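Local coordinates for molybdopterin-guanine dinucleotide biosynthesis protein B (PDB 4OYH), which binds GTP, hydrolyses it weakly and may act as an adapter for efficient making and use of the molybdopterin guanine dinucleotide cofactor, at residues A[154-157]-A[158-162]; A[162-165]-A[166-170]. The protein carries 2 engineered substitutions. One frame throughout, in Å; residues are numbered along the deposited sequence.

Interaction 1. Residues A[154-157]-A[158-162]; sequences PIFH and ADDPV
Asp160 sits between two aromatic side chains, His157 and Phe156, and meets each in a different way. Toward His157 it presents OD2 over one face of the imidazole, displaced toward the rim, with OD2 3.4 Å from NE2. Carboxylate and ring are inclined by only 30°, so the oxygen rests on the ring instead of meeting an N-H end-on, and the pair is a face contact without a hydrogen bond. The Asp160 methylene adds to it, CB lying 3.5 Å from His157 CD2. Toward Phe156 the same OD2 comes in at the ring edge, near the ring plane and 4.1 Å from CD1, while the carboxylate is turned 74° from the ring. Farther round that ring, CE1 touches Val162 CG1 at 3.9 Å, the two side chains crossing at about a right angle.

Behind these groups the backbone makes a type I beta turn from His157 to Asp160, closed by Asp160 N donating to His157 O at 3.0 Å. Asp160 is then the N-cap of helix 161-171. Its chi1 of -161° sets CG opposite the backbone N and beside the carbonyl carbon, on the side where the chain goes on into the helix, and OD1 there accepts from Val162 N at 3.1 Å, on the anti side of the carboxylate. With an alanine here, Val162 N would probably be left without its capping acceptor and the face of the His157 ring without its carboxylate neighbour.

The two oxygens thus divide the work: OD1 holds a first-turn amide, and OD2 lies against imidazole and phenyl. A carboxylate here should also suit the positive end of the helix dipole, and could favour a protonated His157, although the nearby Lys144 would probably oppose this.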
ATOM      1  N   PRO A 154     -15.877  30.302   8.566  1.00 26.46           N
ATOM      2  CA  PRO A 154     -15.029  31.280   7.884  1.00 27.38           C
ATOM      3  C   PRO A 154     -14.962  31.071   6.358  1.00 27.97           C
ATOM      4  O   PRO A 154     -15.097  29.947   5.918  1.00 26.13           O
ATOM      5  CB  PRO A 154     -13.666  31.047   8.547  1.00 25.73           C
ATOM      6  CG  PRO A 154     -13.710  29.667   8.984  1.00 29.14           C
ATOM      7  CD  PRO A 154     -15.106  29.484   9.493  1.00 25.63           C
ATOM      8  N   ILE A 155     -14.711  32.140   5.603  1.00 28.86           N
ATOM      9  CA  ILE A 155     -14.620  32.114   4.132  1.00 34.91           C
ATOM     10  C   ILE A 155     -13.296  32.694   3.648  1.00 35.56           C
ATOM     11  O   ILE A 155     -12.921  33.790   4.044  1.00 36.04           O
ATOM     12  CB  ILE A 155     -15.732  32.939   3.453  1.00 32.58           C
ATOM     13  CG1 ILE A 155     -17.097  32.657   4.067  1.00 46.54           C
ATOM     14  CG2 ILE A 155     -15.720  32.675   1.967  1.00 59.87           C
ATOM     15  CD1 ILE A 155     -17.577  31.256   3.897  1.00 54.41           C
ATOM     16  N   PHE A 156     -12.611  31.968   2.770  1.00 37.80           N
ATOM     17  CA  PHE A 156     -11.304  32.364   2.273  1.00 40.37           C
ATOM     18  C   PHE A 156     -11.279  32.531   0.760  1.00 54.80           C
ATOM     19  O   PHE A 156     -12.165  32.013   0.083  1.00 47.60           O
ATOM     20  CB  PHE A 156     -10.296  31.328   2.642  1.00 39.63           C
ATOM     21  CG  PHE A 156     -10.243  31.051   4.070  1.00 40.62           C
ATOM     22  CD1 PHE A 156      -9.613  31.918   4.923  1.00 36.33           C
ATOM     23  CD2 PHE A 156     -10.804  29.920   4.574  1.00 30.65           C
ATOM     24  CE1 PHE A 156      -9.549  31.651   6.234  1.00 34.57           C
ATOM     25  CE2 PHE A 156     -10.738  29.661   5.903  1.00 30.74           C
ATOM     26  CZ  PHE A 156     -10.123  30.528   6.724  1.00 34.95           C
ATOM     27  N   HIS A 157     -10.264  33.224   0.229  1.00 59.85           N
ATOM     28  CA  HIS A 157      -9.912  32.996  -1.170  1.00 64.11           C
ATOM     29  C   HIS A 157      -9.017  31.756  -1.289  1.00 67.08           C
ATOM     30  O   HIS A 157      -8.304  31.368  -0.340  1.00 59.23           O
ATOM     31  CB  HIS A 157      -9.223  34.196  -1.909  1.00 87.17           C
ATOM     32  CG  HIS A 157      -8.477  35.188  -1.050  1.00100.47           C
ATOM     33  ND1 HIS A 157      -9.072  36.289  -0.491  1.00104.80           N
ATOM     34  CD2 HIS A 157      -7.142  35.299  -0.786  1.00 96.16           C
ATOM     35  CE1 HIS A 157      -8.157  37.009   0.158  1.00 93.47           C
ATOM     36  NE2 HIS A 157      -6.990  36.428  -0.009  1.00 89.46           N
ATOM     37  N   ALA A 158      -9.070  31.148  -2.474  1.00 65.50           N
ATOM     38  CA  ALA A 158      -8.367  29.890  -2.761  1.00 82.20           C
ATOM     39  C   ALA A 158      -6.874  29.905  -2.422  1.00 72.72           C
ATOM     40  O   ALA A 158      -6.325  28.887  -1.981  1.00 83.80           O
ATOM     41  CB  ALA A 158      -8.557  29.518  -4.229  1.00 79.91           C
ATOM     42  N   ASP A 159      -6.233  31.054  -2.611  1.00 68.90           N
ATOM     43  CA  ASP A 159      -4.787  31.170  -2.428  1.00 76.14           C
ATOM     44  C   ASP A 159      -4.418  31.809  -1.091  1.00 70.92           C
ATOM     45  O   ASP A 159      -3.252  32.127  -0.853  1.00 72.11           O
ATOM     46  CB  ASP A 159      -4.178  31.978  -3.573  1.00 84.99           C
ATOM     47  CG  ASP A 159      -4.494  31.389  -4.938  1.00 94.25           C
ATOM     48  OD1 ASP A 159      -4.399  30.151  -5.090  1.00 87.56           O
ATOM     49  OD2 ASP A 159      -4.835  32.165  -5.862  1.00105.64           O
ATOM     50  N   ASP A 160      -5.409  31.968  -0.219  1.00 69.98           N
ATOM     51  CA  ASP A 160      -5.206  32.529   1.112  1.00 58.41           C
ATOM     52  C   ASP A 160      -4.430  31.540   2.004  1.00 61.14           C
ATOM     53  O   ASP A 160      -4.900  30.417   2.249  1.00 54.59           O
ATOM     54  CB  ASP A 160      -6.567  32.886   1.729  1.00 61.19           C
ATOM     55  CG  ASP A 160      -6.471  33.880   2.900  1.00 60.07           C
ATOM     56  OD1 ASP A 160      -5.559  33.764   3.740  1.00 60.10           O
ATOM     57  OD2 ASP A 160      -7.338  34.781   2.989  1.00 71.40           O
ATOM     58  N   PRO A 161      -3.238  31.948   2.495  1.00 68.01           N
ATOM     59  CA  PRO A 161      -2.398  31.083   3.334  1.00 51.48           C
ATOM     60  C   PRO A 161      -2.987  30.769   4.695  1.00 42.65           C
ATOM     61  O   PRO A 161      -2.612  29.773   5.316  1.00 37.13           O
ATOM     62  CB  PRO A 161      -1.117  31.903   3.510  1.00 56.60           C
ATOM     63  CG  PRO A 161      -1.549  33.296   3.352  1.00 60.69           C
ATOM     64  CD  PRO A 161      -2.591  33.256   2.278  1.00 67.50           C
ATOM     65  N   VAL A 162      -3.855  31.639   5.184  1.00 47.82           N
ATOM     66  CA  VAL A 162      -4.540  31.381   6.446  1.00 51.17           C
ATOM     67  C   VAL A 162      -5.347  30.087   6.328  1.00 42.99           C
ATOM     68  O   VAL A 162      -5.419  29.326   7.280  1.00 34.87           O
ATOM     69  CB  VAL A 162      -5.473  32.543   6.837  1.00 48.63           C
ATOM     70  CG1 VAL A 162      -6.189  32.244   8.138  1.00 40.55           C
ATOM     71  CG2 VAL A 162      -4.672  33.814   6.974  1.00 47.83           C
TER

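Interaction 2. Residues A[162-165]-A[166-170]; sequences VAVD and LVLSQ. Engineered in segment 166-170: Leu166 (natural residue Phe).
Val164 and Leu168, one helical turn apart, lie side by side and point the same way, with Val164 CG2 4.2 Å from Leu168 CD1. Leu168 CD1 also reaches back to within 3.5 Å of Val164 O, and Val167 CG2 leans on Ala163 O in similar fashion; the latter methyl is anti to its own carbonyl carbon, which turns it back toward the preceding turn. Val164 and Val167 both pack on Phe26 of helix 23-35.

Three backbone bonds run four residues back: Leu166 N to Val162 O, Leu168 N to Val164 O at 3.2 Å, and Ser169 N to Asp165 O at 3.1 Å. Val167 N shares itself between two weak bonds, four residues back to Ala163 O and three back to Val164 O.

Among the polar side chains, Asp165 OD1 forms a salt bridge with Lys33 of helix 23-35. Ser169 OG gives a weak bond to Leu166 O at 3.3 Å and accepts a weak one from Gln170 NE2.

The engineered Leu166 packs on Ile137 and Pro154, on the sheet side. Such an amphipathic helix, covering an edge of the parallel sheet beside the helix that follows the P-loop, fits the alpha/beta architecture of P-loop NTPases.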
ATOM      1  N   VAL A 162      -3.855  31.639   5.184  1.00 47.82           N
ATOM      2  CA  VAL A 162      -4.540  31.381   6.446  1.00 51.17           C
ATOM      3  C   VAL A 162      -5.347  30.087   6.328  1.00 42.99           C
ATOM      4  O   VAL A 162      -5.419  29.326   7.280  1.00 34.87           O
ATOM      5  CB  VAL A 162      -5.473  32.543   6.837  1.00 48.63           C
ATOM      6  CG1 VAL A 162      -6.189  32.244   8.138  1.00 40.55           C
ATOM      7  CG2 VAL A 162      -4.672  33.814   6.974  1.00 47.83           C
ATOM      8  N   ALA A 163      -5.917  29.841   5.148  1.00 36.62           N
ATOM      9  CA  ALA A 163      -6.750  28.673   4.927  1.00 43.34           C
ATOM     10  C   ALA A 163      -5.930  27.409   4.994  1.00 37.30           C
ATOM     11  O   ALA A 163      -6.414  26.428   5.512  1.00 27.61           O
ATOM     12  CB  ALA A 163      -7.490  28.759   3.582  1.00 38.80           C
ATOM     13  N   VAL A 164      -4.693  27.401   4.498  1.00 37.54           N
ATOM     14  CA  VAL A 164      -3.900  26.197   4.701  1.00 42.26           C
ATOM     15  C   VAL A 164      -3.435  26.131   6.164  1.00 29.61           C
ATOM     16  O   VAL A 164      -3.297  25.034   6.715  1.00 33.72           O
ATOM     17  CB  VAL A 164      -2.674  26.059   3.742  1.00 53.22           C
ATOM     18  CG1 VAL A 164      -2.837  26.876   2.461  1.00 51.72           C
ATOM     19  CG2 VAL A 164      -1.395  26.361   4.447  1.00 47.63           C
ATOM     20  N   ASP A 165      -3.223  27.285   6.790  1.00 31.40           N
ATOM     21  CA  ASP A 165      -2.815  27.351   8.212  1.00 34.19           C
ATOM     22  C   ASP A 165      -3.971  26.909   9.116  1.00 44.62           C
ATOM     23  O   ASP A 165      -3.761  26.324  10.178  1.00 36.32           O
ATOM     24  CB  ASP A 165      -2.369  28.771   8.611  1.00 43.92           C
ATOM     25  CG  ASP A 165      -0.939  29.126   8.133  1.00 69.30           C
ATOM     26  OD1 ASP A 165      -0.169  28.221   7.739  1.00 75.40           O
ATOM     27  OD2 ASP A 165      -0.575  30.328   8.172  1.00 84.96           O
ATOM     28  N   LEU A 166      -5.197  27.179   8.681  1.00 38.94           N
ATOM     29  CA  LEU A 166      -6.357  26.761   9.426  1.00 42.74           C
ATOM     30  C   LEU A 166      -6.385  25.248   9.413  1.00 34.08           C
ATOM     31  O   LEU A 166      -6.717  24.627  10.401  1.00 33.27           O
ATOM     32  CB  LEU A 166      -7.646  27.370   8.844  1.00 32.89           C
ATOM     33  CG  LEU A 166      -8.972  26.951   9.482  1.00 28.76           C
ATOM     34  CD1 LEU A 166     -10.024  27.973   9.227  1.00 37.00           C
ATOM     35  CD2 LEU A 166      -9.502  25.647   8.931  1.00 31.76           C
ATOM     36  N   VAL A 167      -6.010  24.629   8.315  1.00 34.20           N
ATOM     37  CA  VAL A 167      -6.116  23.181   8.281  1.00 37.10           C
ATOM     38  C   VAL A 167      -5.062  22.554   9.179  1.00 31.61           C
ATOM     39  O   VAL A 167      -5.321  21.571   9.861  1.00 31.29           O
ATOM     40  CB  VAL A 167      -5.987  22.630   6.859  1.00 29.43           C
ATOM     41  CG1 VAL A 167      -5.983  21.106   6.885  1.00 28.06           C
ATOM     42  CG2 VAL A 167      -7.118  23.111   6.000  1.00 30.14           C
ATOM     43  N   LEU A 168      -3.884  23.154   9.202  1.00 36.52           N
ATOM     44  CA  LEU A 168      -2.771  22.595   9.943  1.00 32.35           C
ATOM     45  C   LEU A 168      -2.983  22.716  11.425  1.00 35.25           C
ATOM     46  O   LEU A 168      -2.559  21.854  12.213  1.00 42.58           O
ATOM     47  CB  LEU A 168      -1.472  23.281   9.527  1.00 42.51           C
ATOM     48  CG  LEU A 168      -0.989  22.838   8.148  1.00 36.89           C
ATOM     49  CD1 LEU A 168      -0.094  23.868   7.502  1.00 64.52           C
ATOM     50  CD2 LEU A 168      -0.258  21.561   8.290  1.00 38.43           C
ATOM     51  N   SER A 169      -3.675  23.758  11.829  1.00 30.82           N
ATOM     52  CA  SER A 169      -3.889  23.948  13.248  1.00 41.98           C
ATOM     53  C   SER A 169      -4.860  22.875  13.703  1.00 42.89           C
ATOM     54  O   SER A 169      -4.751  22.389  14.837  1.00 42.19           O
ATOM     55  CB  SER A 169      -4.396  25.373  13.572  1.00 45.60           C
ATOM     56  OG  SER A 169      -5.811  25.464  13.487  1.00 62.02           O
ATOM     57  N   GLN A 170      -5.781  22.466  12.824  1.00 37.03           N
ATOM     58  CA  GLN A 170      -6.757  21.446  13.219  1.00 37.30           C
ATOM     59  C   GLN A 170      -6.082  20.097  13.198  1.00 39.15           C
ATOM     60  O   GLN A 170      -6.434  19.215  13.962  1.00 40.92           O
ATOM     61  CB  GLN A 170      -7.987  21.422  12.299  1.00 45.98           C
ATOM     62  CG  GLN A 170      -8.692  22.765  12.095  1.00 43.39           C
ATOM     63  CD  GLN A 170      -9.108  23.404  13.381  1.00 43.08           C
ATOM     64  OE1 GLN A 170      -9.963  22.898  14.099  1.00 35.12           O
ATOM     65  NE2 GLN A 170      -8.499  24.518  13.687  1.00 43.91           N
TER

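How the interactions relate
Following the chain, strand 155-156 ends the parallel sheet beside strand 136-141, and interaction 1 closes the short turn that leads from it into helix 161-171. Interaction 2 takes over at once inside that helix. The two neither nest nor cross: they follow in series and share Val162, their centres about 10 Å apart. The helix then folds back over the strand it came from, so the two also touch directly. Phe156 CG meets Ala163 CB at 3.6 Å, and Phe156 CZ reaches CD1 of the engineered Leu166 at 3.6 Å. Together they fasten the last strand to the last helix, which in turn packs against helix 23-35.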